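Local coordinates for protein nucleoside hydrolase, putative (Trypanosoma brucei, PDB 3FZ0) that belongs to the nucleoside hydrolase family, alpha/beta proteins, and binds a calcium ion near the carboxyl ends of strands in its largely parallel central sheet, at residues K8-T13 with A36-W41; A22-M27 with L57-A62; V32-I37 with A62-F67; Q48-I53 with F66-E71. The protein carries 2 engineered substitutions. One frame throughout, in Å; residues are numbered along the deposited sequence.

How the contacts relate
The four contacts lie at one edge of the central sheet, where strand 6-13 is followed outward by strands 32-39 and 66-68. Contact 1 pairs the first two strands and contact 3 the last two; they share Ala-36 and Ile-37, and their centres lie about 8 Å apart. Contact 4 packs helix 46-60 on strand 66-68 and shares Phe-66 and Phe-67 with contact 3. Contact 2 joins that helix to helix 17-27 and meets contact 1 where Ile-11 CD1 lies 3.8 Å from Ala-26 CB. Contact 1 lies nearest the calcium ion: the side chain of Thr-13 is about 5 Å from it. The side chain of Met-24 in contact 2 is about 13 Å away.

Contact 1: K8-T13 with A36-W41; sequences KLIIDT and AITVVW
OD2 of Asp-12 accepts two hydrogen bonds. Thr-38 OG1 donates to Asp-12 OD2 at 2.5 Å. The other bond comes from Asn-139 ND2, outside the two segments. Thr-38 OG1 meets OD2 on its anti side, 23° out of the carboxylate plane, and the two side chains cross at about a right angle. CG of Asp-12 is trans to the backbone N (chi1 -171°). This turns the carboxylate toward the carboxyl end of the strand, where Asp-12 OD1 lies 3.4 Å from Val-40 CG1. Strands 6-13 and 32-39 are parallel neighbours in a beta-alpha-beta unit whose helix is 17-27; Val-40 already belongs to the loop beyond. Ile-11 straddles Ile-37: Ile-11 N donates to Ala-36 O (3.0 Å), and Ile-11 O accepts from Thr-38 N (2.8 Å). Thr-13 straddles Val-39 in the same way, with Thr-13 N to Thr-38 O at 2.8 Å and Thr-13 O from Val-40 N at 2.7 Å. Asp-12 and Thr-38 share one face of the sheet. The other carries Ile-11, Thr-13 and Ile-37, all in touch with Ile-23 of the helix. Thr-13 CG2 rests 3.7 Å from Ile-37 CG2. Thr-13 OG1 turns to Asp-19, a calcium ligand, and to Cys-15 N.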
loop_
_atom_site.group_PDB
_atom_site.type_symbol
_atom_site.label_atom_id
_atom_site.label_comp_id
_atom_site.label_asym_id
_atom_site.label_seq_id
_atom_site.Cartn_x
_atom_site.Cartn_y
_atom_site.Cartn_z
ATOM N N LYS B 8 -21.424 -8.308 33.237
ATOM C CA LYS B 8 -21.316 -9.627 32.624
ATOM C C LYS B 8 -20.334 -9.477 31.496
ATOM O O LYS B 8 -20.565 -8.690 30.590
ATOM C CB LYS B 8 -22.673 -10.095 32.069
ATOM C CG LYS B 8 -23.843 -10.028 33.045
ATOM C CD LYS B 8 -23.560 -10.868 34.270
ATOM C CE LYS B 8 -24.796 -11.012 35.169
ATOM N NZ LYS B 8 -24.346 -11.454 36.543
ATOM N N LEU B 9 -19.227 -10.195 31.541
ATOM C CA LEU B 9 -18.205 -10.053 30.496
ATOM C C LEU B 9 -18.077 -11.234 29.562
ATOM O O LEU B 9 -18.182 -12.372 29.963
ATOM C CB LEU B 9 -16.829 -9.799 31.079
ATOM C CG LEU B 9 -16.560 -8.765 32.155
ATOM C CD1 LEU B 9 -15.032 -8.518 32.137
ATOM C CD2 LEU B 9 -17.334 -7.474 31.927
ATOM N N ILE B 10 -17.848 -10.930 28.301
ATOM C CA ILE B 10 -17.358 -11.873 27.310
ATOM C C ILE B 10 -15.883 -11.535 27.202
ATOM O O ILE B 10 -15.505 -10.367 27.060
ATOM C CB ILE B 10 -18.043 -11.644 25.943
ATOM C CG1 ILE B 10 -19.570 -11.678 26.095
ATOM C CG2 ILE B 10 -17.541 -12.645 24.905
ATOM C CD1 ILE B 10 -20.301 -11.081 24.903
ATOM N N ILE B 11 -15.028 -12.530 27.314
ATOM C CA ILE B 11 -13.612 -12.260 27.167
ATOM C C ILE B 11 -13.094 -13.049 25.968
ATOM O O ILE B 11 -13.183 -14.290 25.902
ATOM C CB ILE B 11 -12.798 -12.564 28.462
ATOM C CG1 ILE B 11 -13.224 -11.620 29.586
ATOM C CG2 ILE B 11 -11.279 -12.416 28.193
ATOM C CD1 ILE B 11 -12.673 -11.976 30.940
ATOM N N ASP B 12 -12.606 -12.316 24.987
ATOM C CA ASP B 12 -12.039 -12.931 23.795
ATOM C C ASP B 12 -10.550 -12.887 23.945
ATOM O O ASP B 12 -10.002 -11.846 24.259
ATOM C CB ASP B 12 -12.501 -12.199 22.542
ATOM C CG ASP B 12 -12.121 -12.934 21.281
ATOM O OD1 ASP B 12 -11.025 -12.630 20.771
ATOM O OD2 ASP B 12 -12.873 -13.824 20.818
ATOM N N THR B 13 -9.896 -14.019 23.732
ATOM C CA THR B 13 -8.527 -14.174 24.175
ATOM C C THR B 13 -7.701 -15.167 23.348
ATOM O O THR B 13 -8.236 -16.156 22.818
ATOM C CB THR B 13 -8.471 -14.588 25.709
ATOM O OG1 THR B 13 -7.111 -14.762 26.118
ATOM C CG2 THR B 13 -9.219 -15.885 25.957
ATOM N N ALA B 36 -18.672 -15.881 29.326
ATOM C CA ALA B 36 -18.146 -16.673 28.193
ATOM C C ALA B 36 -16.739 -16.279 27.848
ATOM O O ALA B 36 -16.382 -15.103 27.942
ATOM C CB ALA B 36 -19.034 -16.548 26.935
ATOM N N ILE B 37 -15.941 -17.277 27.463
ATOM C CA ILE B 37 -14.578 -17.057 27.028
ATOM C C ILE B 37 -14.506 -17.559 25.595
ATOM O O ILE B 37 -14.877 -18.706 25.292
ATOM C CB ILE B 37 -13.560 -17.768 27.943
ATOM C CG1 ILE B 37 -13.605 -17.120 29.353
ATOM C CG2 ILE B 37 -12.156 -17.753 27.310
ATOM C CD1 ILE B 37 -12.753 -17.833 30.441
ATOM N N THR B 38 -14.104 -16.675 24.692
ATOM C CA THR B 38 -14.008 -17.034 23.295
ATOM C C THR B 38 -12.530 -16.997 22.916
ATOM O O THR B 38 -11.808 -16.043 23.214
ATOM C CB THR B 38 -14.830 -16.103 22.408
ATOM O OG1 THR B 38 -14.376 -14.762 22.598
ATOM C CG2 THR B 38 -16.289 -16.198 22.790
ATOM N N VAL B 39 -12.078 -18.065 22.279
ATOM C CA VAL B 39 -10.647 -18.260 22.037
ATOM C C VAL B 39 -10.301 -17.840 20.608
ATOM O O VAL B 39 -11.016 -18.165 19.652
ATOM C CB VAL B 39 -10.259 -19.740 22.331
ATOM C CG1 VAL B 39 -8.848 -20.056 21.847
ATOM C CG2 VAL B 39 -10.433 -20.006 23.810
ATOM N N VAL B 40 -9.198 -17.112 20.467
ATOM C CA VAL B 40 -8.755 -16.708 19.133
ATOM C C VAL B 40 -7.287 -17.087 18.986
ATOM O O VAL B 40 -6.587 -17.190 19.979
ATOM C CB VAL B 40 -9.030 -15.199 18.884
ATOM C CG1 VAL B 40 -8.213 -14.324 19.813
ATOM C CG2 VAL B 40 -8.823 -14.821 17.442
ATOM N N TRP B 41 -6.850 -17.323 17.742
ATOM C CA TRP B 41 -5.425 -17.494 17.401
ATOM C C TRP B 41 -4.645 -16.229 17.834
ATOM O O TRP B 41 -5.247 -15.186 18.114
ATOM C CB TRP B 41 -5.273 -17.740 15.900
ATOM C CG TRP B 41 -5.452 -16.501 15.115
ATOM C CD1 TRP B 41 -6.639 -15.929 14.724
ATOM C CD2 TRP B 41 -4.420 -15.631 14.639
ATOM N NE1 TRP B 41 -6.406 -14.777 14.044
ATOM C CE2 TRP B 41 -5.053 -14.567 13.963
ATOM C CE3 TRP B 41 -3.022 -15.665 14.686
ATOM C CZ2 TRP B 41 -4.332 -13.537 13.348
ATOM C CZ3 TRP B 41 -2.305 -14.634 14.068
ATOM C CH2 TRP B 41 -2.959 -13.588 13.417
#

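Contact 2: A22-M27 with L57-A62; sequences AIMLAM and LDLYDA
A Met-aromatic contact between Met-27 and Tyr-60 ties helix 17-27 to the last turn of helix 46-60. The sulfur of Met-27 lies over the ring face of Tyr-60, with SD 4.6 Å from the ring centroid and 14° off its normal. The methyl is closer still. Met-27 CE makes a CH-pi contact 3.7 Å from the centroid of the Tyr-60 ring and is shifted toward the rim, beside CE1. The Met-27 chain runs straight out to the sulfur (chi2 179°), then bends at chi3 (-44°) to set the methyl on the ring. Met-24 approaches the same ring at its edge and crosses it at about a right angle. Met-24 CG is 4.0 Å from Tyr-60 CE1, and Met-24 CE is 3.4 Å from Tyr-60 OH. Met-24 CE also meets Leu-59 CD2 at 4.1 Å, while Met-27 SD touches Leu-57 CD2 at 4.2 Å. A Schellman motif ends the second helix just after Tyr-60: Asp-61 has positive phi, and Ala-62 N bonds back to Leu-57 O at 3.1 Å. Tyr-60 also stacks with Trp-242 of helix 241-249. No hydrogen bond crosses between the segments, so the two helices are held here by dispersion, with the polarisable sulfur and the C-H groups of Met-27 against the ring face and apolar contacts at its edge.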
loop_
_atom_site.group_PDB
_atom_site.type_symbol
_atom_site.label_atom_id
_atom_site.label_comp_id
_atom_site.label_asym_id
_atom_site.label_seq_id
_atom_site.Cartn_x
_atom_site.Cartn_y
_atom_site.Cartn_z
ATOM N N ALA B 22 -5.278 -11.672 33.372
ATOM C CA ALA B 22 -6.462 -10.831 33.092
ATOM C C ALA B 22 -7.797 -11.529 33.436
ATOM O O ALA B 22 -8.706 -10.920 34.036
ATOM C CB ALA B 22 -6.466 -10.364 31.637
ATOM N N ILE B 23 -7.914 -12.803 33.047
ATOM C CA ILE B 23 -9.139 -13.562 33.324
ATOM C C ILE B 23 -9.261 -13.794 34.835
ATOM O O ILE B 23 -10.356 -13.707 35.387
ATOM C CB ILE B 23 -9.208 -14.886 32.493
ATOM C CG1 ILE B 23 -9.261 -14.551 30.989
ATOM C CG2 ILE B 23 -10.405 -15.716 32.894
ATOM C CD1 ILE B 23 -8.813 -15.659 30.043
ATOM N N MET B 24 -8.135 -14.046 35.489
ATOM C CA MET B 24 -8.078 -14.161 36.932
ATOM C C MET B 24 -8.571 -12.886 37.599
ATOM O O MET B 24 -9.305 -12.929 38.593
ATOM C CB MET B 24 -6.666 -14.529 37.410
ATOM C CG MET B 24 -6.197 -15.956 37.023
ATOM S SD MET B 24 -4.501 -16.347 37.574
ATOM C CE MET B 24 -4.804 -17.140 39.132
ATOM N N LEU B 25 -8.216 -11.752 37.020
ATOM C CA LEU B 25 -8.597 -10.471 37.586
ATOM C C LEU B 25 -10.112 -10.285 37.446
ATOM O O LEU B 25 -10.810 -9.980 38.444
ATOM C CB LEU B 25 -7.813 -9.341 36.927
ATOM C CG LEU B 25 -7.690 -7.955 37.564
ATOM C CD1 LEU B 25 -6.652 -7.146 36.794
ATOM C CD2 LEU B 25 -8.967 -7.217 37.569
ATOM N N ALA B 26 -10.629 -10.484 36.234
ATOM C CA ALA B 26 -12.095 -10.488 36.012
ATOM C C ALA B 26 -12.855 -11.421 36.961
ATOM O O ALA B 26 -13.910 -11.050 37.455
ATOM C CB ALA B 26 -12.408 -10.854 34.588
ATOM N N MET B 27 -12.301 -12.609 37.225
ATOM C CA MET B 27 -13.004 -13.605 38.015
ATOM C C MET B 27 -12.943 -13.422 39.509
ATOM O O MET B 27 -13.579 -14.191 40.212
ATOM C CB MET B 27 -12.515 -15.004 37.667
ATOM C CG MET B 27 -13.125 -15.545 36.401
ATOM S SD MET B 27 -12.468 -17.163 36.058
ATOM C CE MET B 27 -10.748 -16.862 36.386
ATOM N N LEU B 57 -9.599 -22.751 34.152
ATOM C CA LEU B 57 -10.895 -22.955 34.797
ATOM C C LEU B 57 -10.931 -24.144 35.786
ATOM O O LEU B 57 -11.708 -24.116 36.755
ATOM C CB LEU B 57 -12.019 -23.059 33.767
ATOM C CG LEU B 57 -12.162 -21.872 32.808
ATOM C CD1 LEU B 57 -13.248 -22.123 31.777
ATOM C CD2 LEU B 57 -12.366 -20.527 33.524
ATOM N N ASP B 58 -10.120 -25.182 35.548
ATOM C CA ASP B 58 -9.894 -26.233 36.560
ATOM C C ASP B 58 -9.492 -25.629 37.899
ATOM O O ASP B 58 -10.081 -25.955 38.930
ATOM C CB ASP B 58 -8.794 -27.209 36.115
ATOM C CG ASP B 58 -9.260 -28.176 35.047
ATOM O OD1 ASP B 58 -10.501 -28.373 34.888
ATOM O OD2 ASP B 58 -8.382 -28.772 34.390
ATOM N N LEU B 59 -8.503 -24.732 37.861
ATOM C CA LEU B 59 -8.015 -24.056 39.047
ATOM C C LEU B 59 -9.170 -23.472 39.878
ATOM O O LEU B 59 -9.214 -23.639 41.078
ATOM C CB LEU B 59 -7.010 -22.985 38.645
ATOM C CG LEU B 59 -6.165 -22.352 39.755
ATOM C CD1 LEU B 59 -5.251 -23.421 40.416
ATOM C CD2 LEU B 59 -5.345 -21.188 39.231
ATOM N N TYR B 60 -10.121 -22.828 39.213
ATOM C CA TYR B 60 -11.246 -22.171 39.872
ATOM C C TYR B 60 -12.460 -23.064 40.091
ATOM O O TYR B 60 -13.399 -22.683 40.771
ATOM C CB TYR B 60 -11.663 -20.950 39.056
ATOM C CG TYR B 60 -10.709 -19.810 39.229
ATOM C CD1 TYR B 60 -9.573 -19.683 38.410
ATOM C CD2 TYR B 60 -10.913 -18.866 40.236
ATOM C CE1 TYR B 60 -8.684 -18.630 38.588
ATOM C CE2 TYR B 60 -10.025 -17.822 40.409
ATOM C CZ TYR B 60 -8.927 -17.710 39.590
ATOM O OH TYR B 60 -8.066 -16.665 39.775
ATOM N N ASP B 61 -12.434 -24.244 39.490
ATOM C CA ASP B 61 -13.621 -25.068 39.365
ATOM C C ASP B 61 -14.791 -24.380 38.726
ATOM O O ASP B 61 -15.914 -24.634 39.109
ATOM C CB ASP B 61 -14.068 -25.514 40.727
ATOM C CG ASP B 61 -13.955 -26.960 40.890
ATOM O OD1 ASP B 61 -14.740 -27.702 40.230
ATOM O OD2 ASP B 61 -13.066 -27.340 41.680
ATOM N N ALA B 62 -14.535 -23.493 37.777
ATOM C CA ALA B 62 -15.600 -22.672 37.200
ATOM C C ALA B 62 -16.250 -23.379 36.022
ATOM O O ALA B 62 -15.551 -23.969 35.184
ATOM C CB ALA B 62 -15.050 -21.323 36.764
#

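Contact 3: V32-I37 with A62-F67; sequences VEVIAI and ADIPFF
Ile-64 packs its branches against Val-34 and Ile-37 at the apolar centre of this contact. Ile-64 CD1 lies 3.9 Å from Val-34 CB, and the two side chains cross at about a right angle. Ile-64 CG2 reaches Ile-37 CG1 at 4.2 Å. CG2 of Ile-64 is trans to the backbone N while CG1 lies beside that N (chi1 -57°), and both branches thereby bear on strand 32-39. Met-27 of helix 17-27 touches Ile-64 and Val-34 and extends this apolar patch. Further along, Ile-37 and Phe-66 meet through their first side-chain carbons, CB to CB at 3.9 Å. They form a parallel bridge pair with side chains on the same face of the sheet. Beyond them lies the polar edge. Ile-37 N donates to Pro-65 O at 3.1 Å, and the donor lies in the carbonyl plane. Phe-67 N returns a bond to Ile-37 O at 3.0 Å, bent to 138° at the hydrogen. Ile-37 O also has Phe-66 CA 3.1 Å away in a CA-H...O contact, and it sits near the plane of the Phe-67 ring, at its edge. Just before the bridge, Pro-65 CD lies 3.4 Å from Ile-35 O. The two backbone bonds join strands 32-39 and 66-68 of a second beta-alpha-beta unit, with helix 46-60 between them; 66-68 is an outermost strand of the sheet within this chain. Proline lacks an N-H, so Pro-65 can join the ladder through its carbonyl alone. The first backbone bond between the segments is at this carbonyl; before it, the loop meets strand 32-39 through apolar Ile-64.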
loop_
_atom_site.group_PDB
_atom_site.type_symbol
_atom_site.label_atom_id
_atom_site.label_comp_id
_atom_site.label_asym_id
_atom_site.label_seq_id
_atom_site.Cartn_x
_atom_site.Cartn_y
_atom_site.Cartn_z
ATOM N N VAL B 32 -18.692 -8.644 39.183
ATOM C CA VAL B 32 -18.266 -9.031 37.850
ATOM C C VAL B 32 -18.501 -10.529 37.708
ATOM O O VAL B 32 -18.203 -11.329 38.633
ATOM C CB VAL B 32 -16.759 -8.725 37.586
ATOM C CG1 VAL B 32 -16.340 -9.265 36.237
ATOM C CG2 VAL B 32 -16.465 -7.236 37.638
ATOM N N GLU B 33 -19.033 -10.903 36.550
ATOM C CA GLU B 33 -19.203 -12.293 36.166
ATOM C C GLU B 33 -18.761 -12.510 34.704
ATOM O O GLU B 33 -19.326 -11.909 33.767
ATOM C CB GLU B 33 -20.648 -12.729 36.331
ATOM C CG GLU B 33 -20.831 -14.237 36.190
ATOM C CD GLU B 33 -22.274 -14.685 35.998
ATOM O OE1 GLU B 33 -23.226 -13.879 36.151
ATOM O OE2 GLU B 33 -22.448 -15.875 35.665
ATOM N N VAL B 34 -17.752 -13.366 34.516
ATOM C CA VAL B 34 -17.345 -13.791 33.182
ATOM C C VAL B 34 -18.361 -14.826 32.721
ATOM O O VAL B 34 -18.462 -15.890 33.321
ATOM C CB VAL B 34 -15.948 -14.420 33.189
ATOM C CG1 VAL B 34 -15.631 -15.054 31.841
ATOM C CG2 VAL B 34 -14.912 -13.367 33.545
ATOM N N ILE B 35 -19.128 -14.500 31.679
ATOM C CA ILE B 35 -20.180 -15.407 31.205
ATOM C C ILE B 35 -19.764 -16.255 29.998
ATOM O O ILE B 35 -20.433 -17.239 29.696
ATOM C CB ILE B 35 -21.544 -14.695 30.923
ATOM C CG1 ILE B 35 -21.397 -13.566 29.896
ATOM C CG2 ILE B 35 -22.108 -14.143 32.179
ATOM C CD1 ILE B 35 -22.751 -13.032 29.351
ATOM N N ALA B 36 -18.672 -15.881 29.326
ATOM C CA ALA B 36 -18.146 -16.673 28.193
ATOM C C ALA B 36 -16.739 -16.279 27.848
ATOM O O ALA B 36 -16.382 -15.103 27.942
ATOM C CB ALA B 36 -19.034 -16.548 26.935
ATOM N N ILE B 37 -15.941 -17.277 27.463
ATOM C CA ILE B 37 -14.578 -17.057 27.028
ATOM C C ILE B 37 -14.506 -17.559 25.595
ATOM O O ILE B 37 -14.877 -18.706 25.292
ATOM C CB ILE B 37 -13.560 -17.768 27.943
ATOM C CG1 ILE B 37 -13.605 -17.120 29.353
ATOM C CG2 ILE B 37 -12.156 -17.753 27.310
ATOM C CD1 ILE B 37 -12.753 -17.833 30.441
ATOM N N ALA B 62 -14.535 -23.493 37.777
ATOM C CA ALA B 62 -15.600 -22.672 37.200
ATOM C C ALA B 62 -16.250 -23.379 36.022
ATOM O O ALA B 62 -15.551 -23.969 35.184
ATOM C CB ALA B 62 -15.050 -21.323 36.764
ATOM N N ASP B 63 -17.577 -23.306 35.948
ATOM C CA ASP B 63 -18.296 -23.867 34.807
ATOM C C ASP B 63 -18.583 -22.855 33.689
ATOM O O ASP B 63 -19.519 -23.020 32.919
ATOM C CB ASP B 63 -19.548 -24.620 35.266
ATOM C CG ASP B 63 -19.202 -25.809 36.187
ATOM O OD1 ASP B 63 -18.176 -26.495 35.913
ATOM O OD2 ASP B 63 -19.926 -26.052 37.196
ATOM N N ILE B 64 -17.749 -21.834 33.566
ATOM C CA ILE B 64 -17.820 -20.878 32.446
ATOM C C ILE B 64 -17.613 -21.570 31.079
ATOM O O ILE B 64 -16.619 -22.255 30.893
ATOM C CB ILE B 64 -16.740 -19.794 32.618
ATOM C CG1 ILE B 64 -16.912 -19.097 33.977
ATOM C CG2 ILE B 64 -16.775 -18.790 31.494
ATOM C CD1 ILE B 64 -15.755 -18.154 34.304
ATOM N N PRO B 65 -18.532 -21.381 30.122
ATOM C CA PRO B 65 -18.321 -22.032 28.837
ATOM C C PRO B 65 -17.278 -21.319 27.977
ATOM O O PRO B 65 -17.181 -20.078 28.022
ATOM C CB PRO B 65 -19.713 -21.985 28.180
ATOM C CG PRO B 65 -20.411 -20.862 28.821
ATOM C CD PRO B 65 -19.765 -20.582 30.153
ATOM N N PHE B 66 -16.490 -22.095 27.221
ATOM C CA PHE B 66 -15.482 -21.529 26.319
ATOM C C PHE B 66 -15.545 -22.121 24.899
ATOM O O PHE B 66 -15.976 -23.271 24.705
ATOM C CB PHE B 66 -14.064 -21.526 26.917
ATOM C CG PHE B 66 -13.590 -22.877 27.426
ATOM C CD1 PHE B 66 -12.574 -23.551 26.771
ATOM C CD2 PHE B 66 -14.133 -23.442 28.583
ATOM C CE1 PHE B 66 -12.124 -24.760 27.236
ATOM C CE2 PHE B 66 -13.689 -24.665 29.052
ATOM C CZ PHE B 66 -12.690 -25.331 28.391
ATOM N N PHE B 67 -15.148 -21.318 23.904
ATOM C CA PHE B 67 -15.462 -21.633 22.517
ATOM C C PHE B 67 -14.287 -21.435 21.570
ATOM O O PHE B 67 -13.508 -20.463 21.743
ATOM C CB PHE B 67 -16.647 -20.783 22.082
ATOM C CG PHE B 67 -17.863 -20.959 22.959
ATOM C CD1 PHE B 67 -18.012 -20.216 24.135
ATOM C CD2 PHE B 67 -18.855 -21.871 22.608
ATOM C CE1 PHE B 67 -19.118 -20.394 24.954
ATOM C CE2 PHE B 67 -19.991 -22.051 23.423
ATOM C CZ PHE B 67 -20.112 -21.310 24.597
#

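Contact 4: Q48-I53 with F66-E71; sequences QGMENI and FFRGAE
Helix 48-53 runs nearly antiparallel to strand 66-68, at 172° with the axes 9.1 Å apart, and brings Met-50 opposite Arg-68. Met-50 carries most of the contact. Arg-68 has two conformers, so every contact of its side chain given here holds for one of them and is less certain. The Met-50 chain bends at chi2 (-63°) and again at chi3, and in that conformer the folded end lies between Phe-66 and Arg-68. Met-50 CE is 3.6 Å from Phe-66 CD1 and, in the same conformer, 3.6 Å from Arg-68 CG. There Met-50 CG also lies over a face of the guanidinium. The sulfur makes a Met-aromatic contact at the ring edge, with Met-50 SD 5.1 Å from the centroid of Phe-66. Ile-53 takes a face of the same ring. Ile-53 CG2 makes a CH-pi contact 3.9 Å from the Phe-66 centroid, 23° off the normal and shifted toward CG. The ring is therefore met both at its edge and over a face, by residues one helical turn apart. Ile-53 also touches Ile-37 and Val-39 of strand 32-39, the neighbour of 66-68 in the sheet. Phe-66 reaches Leu-57 further along helix 46-60, and helix 101-104 packs against both Phe-66 and Arg-68.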
loop_
_atom_site.group_PDB
_atom_site.type_symbol
_atom_site.label_atom_id
_atom_site.label_comp_id
_atom_site.label_asym_id
_atom_site.label_seq_id
_atom_site.Cartn_x
_atom_site.Cartn_y
_atom_site.Cartn_z
ATOM N N GLN B 48 -4.328 -25.190 21.411
ATOM C CA GLN B 48 -3.546 -25.043 22.596
ATOM C C GLN B 48 -4.259 -24.042 23.508
ATOM O O GLN B 48 -4.334 -24.256 24.721
ATOM C CB GLN B 48 -2.143 -24.583 22.228
ATOM C CG GLN B 48 -1.200 -24.442 23.416
ATOM C CD GLN B 48 -1.020 -25.749 24.138
ATOM O OE1 GLN B 48 -0.514 -26.706 23.553
ATOM N NE2 GLN B 48 -1.459 -25.818 25.395
ATOM N N GLY B 49 -4.823 -22.976 22.934
ATOM C CA GLY B 49 -5.574 -22.016 23.726
ATOM C C GLY B 49 -6.681 -22.661 24.557
ATOM O O GLY B 49 -6.766 -22.443 25.801
ATOM N N MET B 50 -7.514 -23.462 23.881
ATOM C CA MET B 50 -8.550 -24.226 24.530
ATOM C C MET B 50 -8.003 -24.995 25.741
ATOM O O MET B 50 -8.607 -24.962 26.825
ATOM C CB MET B 50 -9.229 -25.181 23.543
ATOM C CG MET B 50 -10.089 -24.486 22.502
ATOM S SD MET B 50 -11.495 -23.565 23.149
ATOM C CE MET B 50 -12.674 -24.878 23.451
ATOM N N GLU B 51 -6.867 -25.672 25.564
ATOM C CA GLU B 51 -6.248 -26.423 26.655
ATOM C C GLU B 51 -5.838 -25.514 27.810
ATOM O O GLU B 51 -6.021 -25.865 28.995
ATOM C CB GLU B 51 -5.048 -27.215 26.156
ATOM C CG GLU B 51 -5.404 -28.305 25.127
ATOM C CD GLU B 51 -6.347 -29.399 25.671
ATOM O OE1 GLU B 51 -6.131 -29.883 26.802
ATOM O OE2 GLU B 51 -7.299 -29.800 24.966
ATOM N N ASN B 52 -5.315 -24.327 27.465
ATOM C CA ASN B 52 -4.929 -23.325 28.485
ATOM C C ASN B 52 -6.123 -22.825 29.302
ATOM O O ASN B 52 -6.078 -22.881 30.540
ATOM C CB ASN B 52 -4.147 -22.161 27.870
ATOM C CG ASN B 52 -2.876 -22.597 27.201
ATOM O OD1 ASN B 52 -2.461 -23.767 27.301
ATOM N ND2 ASN B 52 -2.223 -21.655 26.523
ATOM N N ILE B 53 -7.188 -22.379 28.625
ATOM C CA ILE B 53 -8.413 -21.955 29.303
ATOM C C ILE B 53 -8.951 -23.074 30.210
ATOM O O ILE B 53 -9.301 -22.822 31.363
ATOM C CB ILE B 53 -9.531 -21.455 28.310
ATOM C CG1 ILE B 53 -9.129 -20.167 27.582
ATOM C CG2 ILE B 53 -10.850 -21.194 29.051
ATOM C CD1 ILE B 53 -8.474 -19.092 28.466
ATOM N N PHE B 66 -16.490 -22.095 27.221
ATOM C CA PHE B 66 -15.482 -21.529 26.319
ATOM C C PHE B 66 -15.545 -22.121 24.899
ATOM O O PHE B 66 -15.976 -23.271 24.705
ATOM C CB PHE B 66 -14.064 -21.526 26.917
ATOM C CG PHE B 66 -13.590 -22.877 27.426
ATOM C CD1 PHE B 66 -12.574 -23.551 26.771
ATOM C CD2 PHE B 66 -14.133 -23.442 28.583
ATOM C CE1 PHE B 66 -12.124 -24.760 27.236
ATOM C CE2 PHE B 66 -13.689 -24.665 29.052
ATOM C CZ PHE B 66 -12.690 -25.331 28.391
ATOM N N PHE B 67 -15.148 -21.318 23.904
ATOM C CA PHE B 67 -15.462 -21.633 22.517
ATOM C C PHE B 67 -14.287 -21.435 21.570
ATOM O O PHE B 67 -13.508 -20.463 21.743
ATOM C CB PHE B 67 -16.647 -20.783 22.082
ATOM C CG PHE B 67 -17.863 -20.959 22.959
ATOM C CD1 PHE B 67 -18.012 -20.216 24.135
ATOM C CD2 PHE B 67 -18.855 -21.871 22.608
ATOM C CE1 PHE B 67 -19.118 -20.394 24.954
ATOM C CE2 PHE B 67 -19.991 -22.051 23.423
ATOM C CZ PHE B 67 -20.112 -21.310 24.597
ATOM N N ARG B 68 -14.140 -22.360 20.602
ATOM C CA ARG B 68 -13.082 -22.275 19.583
ATOM C C ARG B 68 -13.459 -21.220 18.558
ATOM O O ARG B 68 -14.562 -21.270 17.986
ATOM C CB ARG B 68 -12.847 -23.634 18.891
ATOM C CG ARG B 68 -12.756 -24.833 19.861
ATOM C CD ARG B 68 -12.649 -26.221 19.183
ATOM N NE ARG B 68 -12.384 -27.279 20.175
ATOM C CZ ARG B 68 -11.163 -27.666 20.548
ATOM N NH1 ARG B 68 -10.090 -27.103 20.004
ATOM N NH2 ARG B 68 -11.006 -28.611 21.457
ATOM N N GLY B 69 -12.532 -20.284 18.326
ATOM C CA GLY B 69 -12.700 -19.232 17.341
ATOM C C GLY B 69 -11.786 -19.404 16.132
ATOM O O GLY B 69 -11.425 -20.526 15.774
ATOM N N ALA B 70 -11.436 -18.287 15.495
ATOM C CA ALA B 70 -10.686 -18.283 14.249
ATOM C C ALA B 70 -9.252 -18.752 14.438
ATOM O O ALA B 70 -8.589 -18.380 15.417
ATOM C CB ALA B 70 -10.696 -16.890 13.654
ATOM N N GLU B 71 -8.773 -19.556 13.496
ATOM C CA GLU B 71 -7.415 -20.108 13.552
ATOM C C GLU B 71 -6.403 -19.226 12.827
ATOM O O GLU B 71 -5.188 -19.423 12.938
ATOM C CB GLU B 71 -7.395 -21.542 13.005
ATOM C CG GLU B 71 -7.657 -22.557 14.109
ATOM C CD GLU B 71 -8.143 -23.888 13.608
ATOM O OE1 GLU B 71 -7.506 -24.453 12.691
ATOM O OE2 GLU B 71 -9.172 -24.383 14.131
#